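Local coordinates for telomere length regulator taz1 (Schizosaccharomyces pombe, PDB 4ZMK), which regulates telomere length and function, binding double-stranded telomeric DNA, with this piece serving as the domain through which two copies pair, at residues K62-A65 with K66-Q70; V27-A30 with L31-T35; V47-A50 with R51-S54. One frame throughout, in Å; residues are numbered along the deposited sequence. Where two conformers were deposited one is given.

Contact 1 of 3, residues K62-A65 with K66-Q70; sequences KSRA and KSLSQ
R64 and L68, one helical turn apart, show how an arginine can lend its chain to apolar packing. L68 CD1 lies against the extended arginine chain, 3.8 Å from CG and 3.7 Å from NE of R64, and the two side chains run obliquely past each other. With CG anti to the backbone N (chi1 173°) and the chain extended as far as NE, R64 passes L68 and carries its guanidinium to the loop before helix 20-40: NH1 bonds to the carbonyls of I13 and N15, and NH2 to that of I18 as well as forming a salt bridge with E20 of the second subunit. Backbone bonds supply the second kind of interaction. L68 N to R64 O, at 2.8 Å, is flanked by the bonds K66 to K62, S67 to S63 and S69 to A65. Water provides the third: one molecule donates to S63 OG at 2.7 Å and pairs with S67 OG at 2.9 Å. S63 was modelled in two positions, so that bridge describes one of them; its OG also bonds to D14. These successive i to i+4 links are those of a regular alpha-helix, here the last turns of helix 44-70.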
# COMPACT_ATOMS: atom_id res chain seq x y z
N LYS A 62 1.14 -0.60 -9.96
CA LYS A 62 1.49 0.05 -11.22
C LYS A 62 1.07 -0.83 -12.38
O LYS A 62 0.56 -0.35 -13.39
CB LYS A 62 2.99 0.35 -11.27
CG LYS A 62 3.47 1.35 -10.22
CD LYS A 62 4.99 1.50 -10.24
CE LYS A 62 5.47 2.41 -9.11
NZ LYS A 62 6.95 2.55 -9.05
N SER A 63 1.29 -2.14 -12.23
CA SER A 63 0.89 -3.10 -13.25
C SER A 63 -0.64 -3.12 -13.38
O SER A 63 -1.17 -3.15 -14.49
CB SER A 63 1.41 -4.49 -12.91
OG SER A 63 1.11 -5.42 -13.94
N ARG A 64 -1.33 -3.10 -12.25
CA ARG A 64 -2.78 -3.07 -12.28
C ARG A 64 -3.29 -1.80 -12.95
O ARG A 64 -4.16 -1.85 -13.81
CB ARG A 64 -3.36 -3.20 -10.87
CG ARG A 64 -4.86 -3.02 -10.83
CD ARG A 64 -5.44 -3.26 -9.45
NE ARG A 64 -6.88 -3.07 -9.49
CZ ARG A 64 -7.74 -4.00 -9.90
NH1 ARG A 64 -7.29 -5.20 -10.27
NH2 ARG A 64 -9.03 -3.74 -9.93
N ALA A 65 -2.73 -0.66 -12.57
CA ALA A 65 -3.08 0.63 -13.19
C ALA A 65 -2.90 0.61 -14.70
O ALA A 65 -3.73 1.14 -15.44
CB ALA A 65 -2.24 1.75 -12.59
N LYS A 66 -1.82 -0.00 -15.16
CA LYS A 66 -1.60 -0.18 -16.59
C LYS A 66 -2.72 -1.01 -17.23
O LYS A 66 -3.34 -0.59 -18.20
CB LYS A 66 -0.25 -0.83 -16.85
CG LYS A 66 0.01 -1.04 -18.32
CD LYS A 66 1.32 -1.74 -18.60
CE LYS A 66 1.61 -1.66 -20.09
NZ LYS A 66 2.99 -2.05 -20.43
N SER A 67 -2.99 -2.20 -16.68
CA SER A 67 -4.04 -3.07 -17.19
C SER A 67 -5.39 -2.38 -17.22
O SER A 67 -6.17 -2.58 -18.14
CB SER A 67 -4.14 -4.34 -16.35
OG SER A 67 -3.04 -5.18 -16.60
N LEU A 68 -5.66 -1.56 -16.21
CA LEU A 68 -6.96 -0.89 -16.12
C LEU A 68 -7.09 0.22 -17.13
O LEU A 68 -8.16 0.42 -17.71
CB LEU A 68 -7.18 -0.32 -14.72
CG LEU A 68 -7.50 -1.36 -13.65
CD1 LEU A 68 -7.52 -0.69 -12.28
CD2 LEU A 68 -8.83 -2.07 -13.95
N SER A 69 -6.00 0.94 -17.35
CA SER A 69 -6.03 2.08 -18.26
C SER A 69 -6.15 1.60 -19.70
O SER A 69 -6.68 2.31 -20.55
CB SER A 69 -4.77 2.94 -18.08
OG SER A 69 -3.62 2.30 -18.60
N GLN A 70 -5.68 0.38 -19.97
CA GLN A 70 -5.81 -0.24 -21.29
C GLN A 70 -7.28 -0.34 -21.69
O GLN A 70 -7.62 -0.30 -22.87
CB GLN A 70 -5.18 -1.63 -21.30
CG GLN A 70 -4.14 -1.84 -22.37
CD GLN A 70 -2.76 -1.43 -21.92
OE1 GLN A 70 -2.05 -2.21 -21.28
NE2 GLN A 70 -2.35 -0.20 -22.25
O HOH W 1 -0.12 -5.11 -16.27

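Contact 2 of 3, residues V27-A30 with L31-T35; sequences VSSA and LDKIT
V27 and L31 pack side by side along helix 20-40, the first long helix of a helical hairpin that dimerises with a second copy of itself. Both side chains point the same way, and V27 CG1 meets L31 CD1 at 4.0 Å. Placed anti to the carbonyl carbon (chi1 -74°), L31 CG folds back along the helix to lie 3.5 Å from V27 O, the oxygen that also accepts L31 N through a nearly straight bond of 2.8 Å. This is the close-packed side: V27 rests on L57 and L61 of helix 44-70, and L31 meets L31 of the second subunit.

Polar groups and water take over around the helix. D32 CG lies 3.1 Å from S28 O, and since OD1 of D32 and that oxygen are both acceptors no hydrogen bond joins them. The hydrogen bonds of the carboxylate go to other groups: OD1 pairs with S58 of the second subunit, while OD2 accepts from a water at 3.0 Å that also pairs with OG of S28, a side chain modelled in two positions. Cut back to an alanine here, the D32 side chain would probably leave S58 of the second subunit without this acceptor and the water with one anchor fewer.

The loosest part is the S29 and K33 face, where no direct polar contact joins the side chains. K33, fully extended beyond CG, brings CE no nearer than 4.0 Å to S29 OG, and its ammonium hydrogen-bonds to the carbonyl of T7 and to a water. S29 was modelled in two positions; in one of them that water stands 2.9 Å from S29 OG and accepts from K33 NZ at 3.1 Å.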
# COMPACT_ATOMS: atom_id res chain seq x y z
N VAL A 27 -4.82 -5.09 -1.09
CA VAL A 27 -3.82 -4.09 -0.73
C VAL A 27 -3.80 -3.86 0.77
O VAL A 27 -2.74 -3.88 1.40
CB VAL A 27 -4.07 -2.77 -1.48
CG1 VAL A 27 -3.01 -1.77 -1.13
CG2 VAL A 27 -4.07 -3.04 -2.97
N SER A 28 -4.98 -3.65 1.35
CA SER A 28 -5.14 -3.50 2.79
C SER A 28 -4.47 -4.64 3.55
O SER A 28 -3.75 -4.42 4.52
CB SER A 28 -6.64 -3.45 3.14
OG SER A 28 -6.86 -3.26 4.52
N SER A 29 -4.73 -5.86 3.11
CA SER A 29 -4.16 -7.06 3.72
C SER A 29 -2.64 -7.04 3.65
O SER A 29 -1.96 -7.36 4.62
CB SER A 29 -4.72 -8.31 3.03
OG SER A 29 -4.17 -9.48 3.58
N ALA A 30 -2.11 -6.66 2.49
CA ALA A 30 -0.67 -6.58 2.29
C ALA A 30 -0.06 -5.50 3.17
O ALA A 30 0.96 -5.74 3.83
CB ALA A 30 -0.35 -6.32 0.82
N LEU A 31 -0.68 -4.33 3.22
CA LEU A 31 -0.20 -3.26 4.10
C LEU A 31 -0.23 -3.62 5.58
O LEU A 31 0.64 -3.22 6.34
CB LEU A 31 -1.02 -1.99 3.88
CG LEU A 31 -0.75 -1.24 2.59
CD1 LEU A 31 -1.87 -0.24 2.34
CD2 LEU A 31 0.58 -0.52 2.70
N ASP A 32 -1.24 -4.37 6.00
CA ASP A 32 -1.33 -4.80 7.40
C ASP A 32 -0.18 -5.75 7.77
O ASP A 32 0.29 -5.76 8.91
CB ASP A 32 -2.67 -5.49 7.67
CG ASP A 32 -3.85 -4.52 7.65
OD1 ASP A 32 -3.61 -3.30 7.59
OD2 ASP A 32 -5.01 -4.99 7.70
N LYS A 33 0.25 -6.57 6.82
CA LYS A 33 1.39 -7.45 7.02
C LYS A 33 2.70 -6.64 7.11
O LYS A 33 3.59 -6.99 7.88
CB LYS A 33 1.47 -8.49 5.91
CG LYS A 33 0.23 -9.39 5.87
CD LYS A 33 0.26 -10.36 4.70
CE LYS A 33 -0.90 -11.35 4.78
NZ LYS A 33 -0.86 -12.36 3.69
N ILE A 34 2.79 -5.56 6.34
CA ILE A 34 3.92 -4.62 6.45
C ILE A 34 3.93 -3.92 7.80
O ILE A 34 4.97 -3.81 8.45
CB ILE A 34 3.86 -3.57 5.31
CG1 ILE A 34 4.14 -4.23 3.97
CG2 ILE A 34 4.84 -2.43 5.54
CD1 ILE A 34 3.83 -3.33 2.80
N THR A 35 2.77 -3.42 8.22
CA THR A 35 2.62 -2.83 9.55
C THR A 35 3.05 -3.80 10.64
O THR A 35 3.74 -3.43 11.58
CB THR A 35 1.17 -2.39 9.80
OG1 THR A 35 0.79 -1.44 8.81
CG2 THR A 35 1.03 -1.74 11.16
O HOH W 2 -6.99 -5.73 5.59
O HOH W 3 -1.87 -10.02 1.92

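Contact 3 of 3, residues V47-A50 with R51-S54; sequences VSQA and RDFS
V47 and R51 are joined by one of the i to i+4 bonds of helix 44-70, the second long helix of the hairpin, with R51 N held by V47 O at 3.0 Å. Beyond that bond V47 turns to the dimer interface, where it packs on V47 of the second subunit.

S48 comes next and engages the end of R51. The arginine leaves the helix with CG anti to the backbone N, then bends at chi3 (44°), which curls the guanidinium back over the preceding turn, so that S48 O lies over one of its faces. NH2 donates to S48 OG at 2.7 Å, a bond that is short but bent (133°), with the oxygen out of the guanidinium plane. NH1 forms a salt bridge with D52 OD1 at 2.9 Å, so the group spans a serine and an aspartate; R51 was modelled in two conformers, and this grip belongs to one of them. A water donating to D52 OD2 also pairs with S48 OG.

Q49 bends at chi2 and brings its amide obliquely over the rim of the F53 ring, NE2 of Q49 3.3 Å from F53 CE2, the planes 48° apart, and CG of Q49 stands over that face, near the rim. A second water accepts from Q49 NE2 at 2.7 Å and donates to D52 OD2, giving that carboxylate oxygen two water donors. F53 also packs against I34 and L37 of helix 20-40 and touches S4 of the short N-terminal helix.

A50, with only a methyl to offer, packs on L38 of its own chain and on L38 of the second subunit, while its carbonyl oxygen accepts S54 N at 2.9 Å.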
# COMPACT_ATOMS: atom_id res chain seq x y z
N VAL A 47 13.41 -5.29 8.49
CA VAL A 47 13.17 -4.06 7.77
C VAL A 47 13.29 -4.29 6.29
O VAL A 47 12.55 -3.73 5.50
CB VAL A 47 14.13 -2.95 8.21
CG1 VAL A 47 14.10 -1.78 7.24
CG2 VAL A 47 13.79 -2.49 9.62
N SER A 48 14.23 -5.15 5.91
CA SER A 48 14.47 -5.45 4.50
C SER A 48 13.32 -6.26 3.90
O SER A 48 13.00 -6.12 2.71
CB SER A 48 15.80 -6.20 4.34
OG SER A 48 16.02 -6.58 2.99
N GLN A 49 12.68 -7.10 4.71
CA GLN A 49 11.57 -7.90 4.22
C GLN A 49 10.36 -7.01 4.00
O GLN A 49 9.65 -7.15 3.00
CB GLN A 49 11.26 -9.04 5.19
CG GLN A 49 10.26 -10.05 4.65
CD GLN A 49 10.72 -10.68 3.34
OE1 GLN A 49 11.65 -11.47 3.31
NE2 GLN A 49 10.05 -10.32 2.25
N ALA A 50 10.12 -6.09 4.93
CA ALA A 50 9.04 -5.10 4.83
C ALA A 50 9.23 -4.21 3.59
O ALA A 50 8.25 -3.87 2.91
CB ALA A 50 8.97 -4.25 6.10
N ARG A 51 10.48 -3.84 3.32
CA ARG A 51 10.80 -3.07 2.12
C ARG A 51 10.53 -3.87 0.85
O ARG A 51 10.06 -3.32 -0.14
CB ARG A 51 12.26 -2.62 2.17
CG ARG A 51 12.70 -1.84 0.95
CD ARG A 51 14.21 -1.72 0.89
NE ARG A 51 14.88 -2.98 1.20
CZ ARG A 51 14.95 -4.01 0.36
NH1 ARG A 51 14.40 -3.92 -0.84
NH2 ARG A 51 15.58 -5.12 0.73
N ASP A 52 10.82 -5.18 0.86
CA ASP A 52 10.48 -6.03 -0.28
C ASP A 52 8.97 -6.09 -0.47
O ASP A 52 8.48 -6.01 -1.59
CB ASP A 52 11.03 -7.45 -0.11
CG ASP A 52 12.54 -7.52 -0.28
OD1 ASP A 52 13.16 -6.51 -0.68
OD2 ASP A 52 13.12 -8.60 -0.03
N PHE A 53 8.24 -6.25 0.63
CA PHE A 53 6.78 -6.25 0.58
C PHE A 53 6.23 -4.96 -0.05
O PHE A 53 5.40 -5.00 -0.96
CB PHE A 53 6.17 -6.42 1.99
CG PHE A 53 6.23 -7.82 2.53
CD1 PHE A 53 5.80 -8.09 3.82
CD2 PHE A 53 6.71 -8.86 1.76
CE1 PHE A 53 5.86 -9.38 4.33
CE2 PHE A 53 6.76 -10.16 2.27
CZ PHE A 53 6.34 -10.42 3.55
N SER A 54 6.70 -3.82 0.44
CA SER A 54 6.23 -2.51 -0.01
C SER A 54 6.47 -2.30 -1.50
O SER A 54 5.59 -1.89 -2.24
CB SER A 54 6.92 -1.41 0.79
OG SER A 54 6.43 -0.13 0.43
O HOH W 4 14.92 -9.08 2.16
O HOH W 5 11.44 -10.91 0.01

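Contacts 2 and 3 face each other across the hairpin, their centres 11 Å apart, and they touch where I34 CG1 packs on F53 CB at 3.6 Å. Contact 1 lies farther along helix 44-70, about 23 Å from contact 3 and 21 Å from contact 2 between centres, and touches neither within the chain. The dimer brings the ranges together: T35 OG1 of contact 2 hydrogen-bonds to S54 OG of contact 3 in the second subunit, and K62 NZ of contact 1 makes a long, weak ion pair with D32 OD2 of that subunit, each holding for one modelled conformer of S54 or K62. All three therefore reach the partner copy, as suits a dimerization domain.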